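Local atomic coordinates of putative glutathionylspermidine synthase (Methylobacillus flagellatus, PDB entry 3N6X), a protein that probably acts as an ATP-dependent ligase of the circularly permuted ATP-grasp type 2 family. Residues Phe101-Tyr106 / Gly139-Ile144; Gln93-Leu98 / Pro431-Gly436. One frame throughout, in Å; residues are numbered along the deposited sequence.

Interaction 1: Phe101-Tyr106 / Gly139-Ile144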
ATOM      1  N   PHE A 101       7.006 -10.302  13.948  1.00 25.86           N
ATOM      2  CA  PHE A 101       6.448 -11.592  13.538  1.00 25.78           C
ATOM      3  C   PHE A 101       7.382 -12.274  12.538  1.00 30.73           C
ATOM      4  O   PHE A 101       7.698 -13.450  12.706  1.00 30.98           O
ATOM      5  CB  PHE A 101       5.044 -11.419  12.922  1.00 26.24           C
ATOM      6  CG  PHE A 101       4.553 -12.652  12.201  1.00 26.08           C
ATOM      7  CD1 PHE A 101       4.183 -13.793  12.912  1.00 28.55           C
ATOM      8  CD2 PHE A 101       4.490 -12.687  10.814  1.00 27.27           C
ATOM      9  CE1 PHE A 101       3.765 -14.949  12.245  1.00 29.56           C
ATOM     10  CE2 PHE A 101       4.085 -13.847  10.142  1.00 30.79           C
ATOM     11  CZ  PHE A 101       3.710 -14.970  10.862  1.00 29.21           C
ATOM     12  N   LEU A 102       7.863 -11.508  11.522  1.00 27.91           N
ATOM     13  CA  LEU A 102       8.777 -12.010  10.481  1.00 27.23           C
ATOM     14  C   LEU A 102      10.124 -12.461  11.052  1.00 32.90           C
ATOM     15  O   LEU A 102      10.608 -13.521  10.686  1.00 34.04           O
ATOM     16  CB  LEU A 102       8.946 -10.987   9.341  1.00 26.11           C
ATOM     17  CG  LEU A 102       7.729 -10.884   8.410  1.00 29.28           C
ATOM     18  CD1 LEU A 102       7.749  -9.579   7.609  1.00 27.83           C
ATOM     19  CD2 LEU A 102       7.629 -12.114   7.473  1.00 28.98           C
ATOM     20  N   HIS A 103      10.677 -11.717  12.010  1.00 29.92           N
ATOM     21  CA  HIS A 103      11.879 -12.154  12.705  1.00 29.91           C
ATOM     22  C   HIS A 103      11.582 -13.456  13.484  1.00 34.36           C
ATOM     23  O   HIS A 103      12.392 -14.381  13.474  1.00 34.75           O
ATOM     24  CB  HIS A 103      12.392 -11.060  13.660  1.00 30.63           C
ATOM     25  CG  HIS A 103      13.553 -11.505  14.479  1.00 34.76           C
ATOM     26  ND1 HIS A 103      14.848 -11.443  13.988  1.00 37.33           N
ATOM     27  CD2 HIS A 103      13.576 -12.106  15.694  1.00 37.86           C
ATOM     28  CE1 HIS A 103      15.618 -11.972  14.928  1.00 37.34           C
ATOM     29  NE2 HIS A 103      14.900 -12.382  15.976  1.00 37.84           N
ATOM     30  N   ASP A 104      10.420 -13.524  14.141  1.00 30.52           N
ATOM     31  CA  ASP A 104      10.049 -14.702  14.926  1.00 29.54           C
ATOM     32  C   ASP A 104       9.869 -15.983  14.068  1.00 32.74           C
ATOM     33  O   ASP A 104      10.462 -17.008  14.413  1.00 32.08           O
ATOM     34  CB  ASP A 104       8.804 -14.416  15.775  1.00 30.81           C
ATOM     35  CG  ASP A 104       8.513 -15.439  16.856  1.00 31.45           C
ATOM     36  OD1 ASP A 104       9.468 -16.041  17.374  1.00 31.31           O
ATOM     37  OD2 ASP A 104       7.350 -15.562  17.246  1.00 37.52           O
ATOM     38  N   VAL A 105       9.101 -15.917  12.920  1.00 29.28           N
ATOM     39  CA  VAL A 105       8.888 -17.110  12.059  1.00 30.18           C
ATOM     40  C   VAL A 105      10.152 -17.706  11.497  1.00 34.60           C
ATOM     41  O   VAL A 105      10.163 -18.898  11.145  1.00 34.09           O
ATOM     42  CB  VAL A 105       7.831 -16.954  10.938  1.00 34.69           C
ATOM     43  CG1 VAL A 105       6.443 -17.019  11.488  1.00 35.58           C
ATOM     44  CG2 VAL A 105       8.056 -15.702  10.094  1.00 34.08           C
ATOM     45  N   TYR A 106      11.174 -16.863  11.271  1.00 30.92           N
ATOM     46  CA  TYR A 106      12.436 -17.318  10.688  1.00 29.83           C
ATOM     47  C   TYR A 106      13.500 -17.547  11.764  1.00 34.54           C
ATOM     48  O   TYR A 106      14.659 -17.807  11.441  1.00 34.49           O
ATOM     49  CB  TYR A 106      12.910 -16.334   9.609  1.00 29.43           C
ATOM     50  CG  TYR A 106      11.997 -16.302   8.404  1.00 28.42           C
ATOM     51  CD1 TYR A 106      11.741 -17.454   7.670  1.00 29.82           C
ATOM     52  CD2 TYR A 106      11.424 -15.108   7.967  1.00 28.36           C
ATOM     53  CE1 TYR A 106      10.909 -17.431   6.554  1.00 30.55           C
ATOM     54  CE2 TYR A 106      10.592 -15.072   6.844  1.00 28.55           C
ATOM     55  CZ  TYR A 106      10.335 -16.240   6.144  1.00 32.32           C
ATOM     56  OH  TYR A 106       9.513 -16.236   5.049  1.00 28.90           O
ATOM     57  N   GLY A 139      16.926  -6.220  12.124  1.00 36.58           N
ATOM     58  CA  GLY A 139      15.720  -7.045  12.213  1.00 34.98           C
ATOM     59  C   GLY A 139      14.560  -6.505  11.388  1.00 36.46           C
ATOM     60  O   GLY A 139      13.390  -6.808  11.668  1.00 36.53           O
ATOM     61  N   VAL A 140      14.870  -5.689  10.369  1.00 29.86           N
ATOM     62  CA  VAL A 140      13.858  -5.100   9.499  1.00 29.06           C
ATOM     63  C   VAL A 140      13.638  -5.963   8.266  1.00 32.15           C
ATOM     64  O   VAL A 140      14.580  -6.224   7.519  1.00 32.17           O
ATOM     65  CB  VAL A 140      14.199  -3.623   9.133  1.00 32.23           C
ATOM     66  CG1 VAL A 140      13.153  -3.031   8.184  1.00 31.54           C
ATOM     67  CG2 VAL A 140      14.332  -2.766  10.398  1.00 31.45           C
ATOM     68  N   TYR A 141      12.392  -6.395   8.042  1.00 28.01           N
ATOM     69  CA  TYR A 141      12.040  -7.205   6.871  1.00 26.61           C
ATOM     70  C   TYR A 141      11.277  -6.376   5.877  1.00 31.02           C
ATOM     71  O   TYR A 141      11.555  -6.448   4.679  1.00 30.16           O
ATOM     72  CB  TYR A 141      11.220  -8.434   7.274  1.00 25.73           C
ATOM     73  CG  TYR A 141      12.029  -9.495   7.987  1.00 25.93           C
ATOM     74  CD1 TYR A 141      12.370  -9.355   9.336  1.00 26.68           C
ATOM     75  CD2 TYR A 141      12.445 -10.652   7.323  1.00 25.93           C
ATOM     76  CE1 TYR A 141      13.150 -10.313   9.988  1.00 26.56           C
ATOM     77  CE2 TYR A 141      13.201 -11.636   7.979  1.00 25.94           C
ATOM     78  CZ  TYR A 141      13.530 -11.471   9.316  1.00 30.10           C
ATOM     79  OH  TYR A 141      14.251 -12.440   9.978  1.00 32.59           O
ATOM     80  N   ALA A 142      10.286  -5.596   6.372  1.00 27.44           N
ATOM     81  CA  ALA A 142       9.474  -4.725   5.545  1.00 27.16           C
ATOM     82  C   ALA A 142       9.941  -3.299   5.756  1.00 31.30           C
ATOM     83  O   ALA A 142       9.432  -2.597   6.640  1.00 31.09           O
ATOM     84  CB  ALA A 142       7.993  -4.861   5.912  1.00 27.69           C
ATOM     85  N   HIS A 143      10.948  -2.882   4.965  1.00 27.12           N
ATOM     86  CA  HIS A 143      11.534  -1.526   4.995  1.00 26.01           C
ATOM     87  C   HIS A 143      10.480  -0.533   4.551  1.00 30.00           C
ATOM     88  O   HIS A 143      10.432   0.588   5.051  1.00 28.57           O
ATOM     89  CB  HIS A 143      12.796  -1.465   4.092  1.00 25.48           C
ATOM     90  CG  HIS A 143      13.829  -2.473   4.482  1.00 28.01           C
ATOM     91  ND1 HIS A 143      13.667  -3.821   4.193  1.00 29.65           N
ATOM     92  CD2 HIS A 143      14.948  -2.319   5.228  1.00 29.59           C
ATOM     93  CE1 HIS A 143      14.710  -4.436   4.740  1.00 29.19           C
ATOM     94  NE2 HIS A 143      15.509  -3.575   5.374  1.00 29.27           N
ATOM     95  N   ILE A 144       9.589  -0.976   3.639  1.00 28.10           N
ATOM     96  CA  ILE A 144       8.421  -0.220   3.207  1.00 27.78           C
ATOM     97  C   ILE A 144       7.182  -1.111   3.383  1.00 32.34           C
ATOM     98  O   ILE A 144       7.140  -2.235   2.854  1.00 30.39           O
ATOM     99  CB  ILE A 144       8.530   0.281   1.750  1.00 30.85           C
ATOM    100  CG1 ILE A 144       9.886   0.966   1.472  1.00 31.29           C
ATOM    101  CG2 ILE A 144       7.320   1.202   1.390  1.00 30.10           C
ATOM    102  CD1 ILE A 144      10.081   1.330   0.042  1.00 39.02           C
TER
HETATM  103  O   HOH W   1      16.584 -10.881  11.784  1.00 45.28           O
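Leu-102 and Tyr-141 face each other where the last turn of helix 81-105 meets the loop segment 139-143 that leads into strand 144-151, with their CA atoms 6.8 Å apart; the CA atoms of His-103 and Gly-139 are 6.4 Å apart. Tyr-106 is the first residue past the helix to lose helical backbone angles. No direct hydrogen bond joins the two segments. Tyr-141 carries the contact by laying its ring against the helix. Its CG stands anti to its own carbonyl carbon (chi1 -72°), which directs the ring along the helix surface. Leu-102 CB sits over one ring face, 3.9 Å from the centroid of the Tyr-141 ring and 22° off its normal. This is a CH-pi contact, displaced toward the rim. The Leu-102 methyl CD1 reaches further back and meets Tyr-141 CB at 3.7 Å. At the outer half of the ring, Tyr-141 CE1 lies 3.5 Å from His-103 N, so the ring packs on backbone as well as side chains. Tyr-106 adds CD2 at 3.9 Å from Tyr-141 CE2. The Tyr-106 hydroxyl is held outside this pair, by Gly-314 O and Arg-128 N. One water bridges the polar ends. It lies in the plane of the His-103 ring, 2.9 Å from His-103 ND1, and donates a weak bond to Tyr-141 OH. Between the two segments the contact is thus apolar and CH-pi packing plus a weak water link, while Asn-99 OD1 of the same helix holds the loop backbone through the N atoms of Tyr-141 and Ala-142.

Interaction 2: Gln93-Leu98 / Pro431-Gly436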
ATOM      1  N   GLN A  93       2.407   0.826  14.920  1.00 30.24           N
ATOM      2  CA  GLN A  93       2.206  -0.290  15.852  1.00 28.76           C
ATOM      3  C   GLN A  93       2.051  -1.596  15.084  1.00 30.56           C
ATOM      4  O   GLN A  93       2.703  -2.586  15.421  1.00 29.99           O
ATOM      5  CB  GLN A  93       0.968  -0.036  16.739  1.00 28.99           C
ATOM      6  CG  GLN A  93       0.668  -1.196  17.688  1.00 28.00           C
ATOM      7  CD  GLN A  93      -0.720  -1.146  18.234  1.00 37.02           C
ATOM      8  OE1 GLN A  93      -1.710  -1.237  17.504  1.00 34.29           O
ATOM      9  NE2 GLN A  93      -0.822  -1.052  19.533  1.00 27.24           N
ATOM     10  N   ARG A  94       1.205  -1.578  14.023  1.00 25.46           N
ATOM     11  CA  ARG A  94       0.911  -2.731  13.189  1.00 24.76           C
ATOM     12  C   ARG A  94       2.154  -3.214  12.455  1.00 30.76           C
ATOM     13  O   ARG A  94       2.448  -4.408  12.468  1.00 31.79           O
ATOM     14  CB  ARG A  94      -0.209  -2.389  12.196  1.00 24.32           C
ATOM     15  CG  ARG A  94      -0.750  -3.602  11.460  1.00 29.35           C
ATOM     16  CD  ARG A  94      -1.882  -3.238  10.520  1.00 27.47           C
ATOM     17  NE  ARG A  94      -2.362  -4.412   9.784  1.00 28.00           N
ATOM     18  CZ  ARG A  94      -3.438  -5.120  10.123  1.00 37.79           C
ATOM     19  NH1 ARG A  94      -4.161  -4.778  11.185  1.00 32.97           N
ATOM     20  NH2 ARG A  94      -3.801  -6.170   9.400  1.00 23.50           N
ATOM     21  N   VAL A  95       2.904  -2.286  11.849  1.00 28.01           N
ATOM     22  CA  VAL A  95       4.120  -2.606  11.104  1.00 27.26           C
ATOM     23  C   VAL A  95       5.237  -3.107  12.022  1.00 30.98           C
ATOM     24  O   VAL A  95       5.929  -4.059  11.655  1.00 31.35           O
ATOM     25  CB  VAL A  95       4.537  -1.441  10.165  1.00 31.51           C
ATOM     26  CG1 VAL A  95       5.938  -1.653   9.577  1.00 31.64           C
ATOM     27  CG2 VAL A  95       3.511  -1.272   9.055  1.00 30.97           C
ATOM     28  N   LYS A  96       5.336  -2.570  13.265  1.00 27.40           N
ATOM     29  CA  LYS A  96       6.333  -3.097  14.220  1.00 27.42           C
ATOM     30  C   LYS A  96       6.048  -4.553  14.541  1.00 31.05           C
ATOM     31  O   LYS A  96       6.959  -5.368  14.511  1.00 33.22           O
ATOM     32  CB  LYS A  96       6.396  -2.264  15.510  1.00 30.05           C
ATOM     33  CG  LYS A  96       7.155  -0.949  15.344  1.00 40.84           C
ATOM     34  CD  LYS A  96       7.012  -0.064  16.588  1.00 48.03           C
ATOM     35  CE  LYS A  96       8.023   1.060  16.613  1.00 53.62           C
ATOM     36  NZ  LYS A  96       7.792   1.978  17.763  1.00 61.43           N
ATOM     37  N   ALA A  97       4.779  -4.893  14.782  1.00 27.73           N
ATOM     38  CA  ALA A  97       4.364  -6.271  15.100  1.00 27.73           C
ATOM     39  C   ALA A  97       4.577  -7.208  13.896  1.00 30.28           C
ATOM     40  O   ALA A  97       5.019  -8.334  14.077  1.00 30.57           O
ATOM     41  CB  ALA A  97       2.908  -6.293  15.534  1.00 28.19           C
ATOM     42  N   LEU A  98       4.334  -6.708  12.668  1.00 25.76           N
ATOM     43  CA  LEU A  98       4.549  -7.476  11.433  1.00 24.65           C
ATOM     44  C   LEU A  98       6.037  -7.809  11.227  1.00 29.87           C
ATOM     45  O   LEU A  98       6.362  -8.952  10.889  1.00 29.39           O
ATOM     46  CB  LEU A  98       3.969  -6.738  10.213  1.00 23.97           C
ATOM     47  CG  LEU A  98       2.426  -6.841  10.043  1.00 27.75           C
ATOM     48  CD1 LEU A  98       1.903  -5.763   9.091  1.00 27.38           C
ATOM     49  CD2 LEU A  98       2.008  -8.232   9.530  1.00 27.54           C
ATOM     50  N   PRO A 431      -1.290   4.936   3.308  1.00 35.77           N
ATOM     51  CA  PRO A 431      -0.025   5.546   3.733  1.00 35.03           C
ATOM     52  C   PRO A 431       1.123   4.516   3.631  1.00 38.02           C
ATOM     53  O   PRO A 431       0.871   3.317   3.465  1.00 37.23           O
ATOM     54  CB  PRO A 431      -0.302   5.963   5.179  1.00 37.25           C
ATOM     55  CG  PRO A 431      -1.356   5.023   5.662  1.00 41.87           C
ATOM     56  CD  PRO A 431      -2.056   4.413   4.460  1.00 37.20           C
ATOM     57  N   PHE A 432       2.375   4.983   3.714  1.00 33.12           N
ATOM     58  CA  PHE A 432       3.540   4.126   3.553  1.00 32.57           C
ATOM     59  C   PHE A 432       4.415   4.191   4.783  1.00 34.69           C
ATOM     60  O   PHE A 432       4.979   5.233   5.077  1.00 35.73           O
ATOM     61  CB  PHE A 432       4.337   4.532   2.291  1.00 34.80           C
ATOM     62  CG  PHE A 432       3.551   4.394   1.002  1.00 36.79           C
ATOM     63  CD1 PHE A 432       2.684   5.404   0.581  1.00 38.93           C
ATOM     64  CD2 PHE A 432       3.644   3.236   0.232  1.00 38.67           C
ATOM     65  CE1 PHE A 432       1.927   5.257  -0.585  1.00 39.31           C
ATOM     66  CE2 PHE A 432       2.889   3.093  -0.939  1.00 41.20           C
ATOM     67  CZ  PHE A 432       2.034   4.102  -1.338  1.00 38.86           C
ATOM     68  N   VAL A 433       4.510   3.094   5.520  1.00 28.64           N
ATOM     69  CA  VAL A 433       5.308   3.067   6.734  1.00 27.88           C
ATOM     70  C   VAL A 433       6.747   2.722   6.387  1.00 33.36           C
ATOM     71  O   VAL A 433       7.002   1.700   5.732  1.00 32.47           O
ATOM     72  CB  VAL A 433       4.720   2.107   7.805  1.00 30.69           C
ATOM     73  CG1 VAL A 433       5.575   2.112   9.062  1.00 30.86           C
ATOM     74  CG2 VAL A 433       3.279   2.470   8.137  1.00 30.21           C
ATOM     75  N   LEU A 434       7.696   3.552   6.859  1.00 30.67           N
ATOM     76  CA  LEU A 434       9.119   3.358   6.593  1.00 30.14           C
ATOM     77  C   LEU A 434       9.863   2.929   7.828  1.00 33.77           C
ATOM     78  O   LEU A 434       9.801   3.610   8.840  1.00 35.73           O
ATOM     79  CB  LEU A 434       9.733   4.650   5.996  1.00 30.05           C
ATOM     80  CG  LEU A 434       9.103   5.132   4.664  1.00 35.03           C
ATOM     81  CD1 LEU A 434       9.715   6.438   4.221  1.00 35.82           C
ATOM     82  CD2 LEU A 434       9.266   4.083   3.554  1.00 34.48           C
ATOM     83  N   SER A 435      10.553   1.794   7.762  1.00 30.76           N
ATOM     84  CA  SER A 435      11.338   1.278   8.888  1.00 31.99           C
ATOM     85  C   SER A 435      12.808   1.171   8.507  1.00 40.28           C
ATOM     86  O   SER A 435      13.164   0.452   7.578  1.00 40.07           O
ATOM     87  CB  SER A 435      10.830  -0.099   9.334  1.00 34.26           C
ATOM     88  OG  SER A 435       9.434  -0.132   9.562  1.00 39.07           O
ATOM     89  N   GLY A 436      13.635   1.895   9.225  1.00 41.05           N
ATOM     90  CA  GLY A 436      15.083   1.861   9.091  1.00 42.82           C
ATOM     91  C   GLY A 436      15.653   1.678  10.469  1.00 50.19           C
ATOM     92  O   GLY A 436      15.381   0.658  11.115  1.00 51.00           O
TER
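Val-95 on helix 81-105 faces Val-433 on strand 423-435, and their CA atoms, 7.3 Å apart, are the nearest CA pair across the two segments. The contact is small, and no hydrogen bond crosses it. Both methyls of Val-95 take part. In Val-95 CG1 stands anti to the backbone N (chi1 169°), a rotamer that lets both methyls reach the strand. CG2 of Val-95 meets Val-433 CB at 3.8 Å and lies 3.9 Å from Val-433 CG2. CG1 of Val-95 meets Val-433 CG1 at 3.8 Å. The two valines point in opposing directions and overlap flank to flank, with CG1 beside CG1 and CG2 beside both CB and CG2 of Val-433. This is helix-on-sheet packing inside the ATP-grasp family region. The strand belongs to a large mixed sheet, where strand 144-151 and strand 439-441 are two of its antiparallel partners. Val-433 also touches Val-439 and Leu-441 of strand 439-441. With an alanine at Val-95 both methyls that reach the strand are lost, and a gap is likely to open against Val-433 and Ser-435. Two residues along the strand, Ser-435 points its CB to the same helix. Its OG packs on Val-95 CG1 at 3.8 Å, a van der Waals contact. Leu-434, between them, turns its CB away from the helix and packs on helix 199-209.

Overall arrangement
From the N terminus, helix 81-105 supplies the first segment of both contacts: 93-98 for interaction 2, then 101-106 for interaction 1. The chain next returns at 139-144, closing a loop of 32 intervening residues. It reaches 431-436 much later, with 332 residues between that segment and 93-98, so interaction 1 is nested inside the loop closed by interaction 2. Their centres are 10 Å apart. The two returning segments also meet each other. His-143 O and Ser-435 N, 3.0 Å apart, probably form a hydrogen bond, and Ile-144 packs on Leu-434. The helix is therefore tied both to the loop leading into strand 144-151 and to that strand's antiparallel neighbour, strand 423-435.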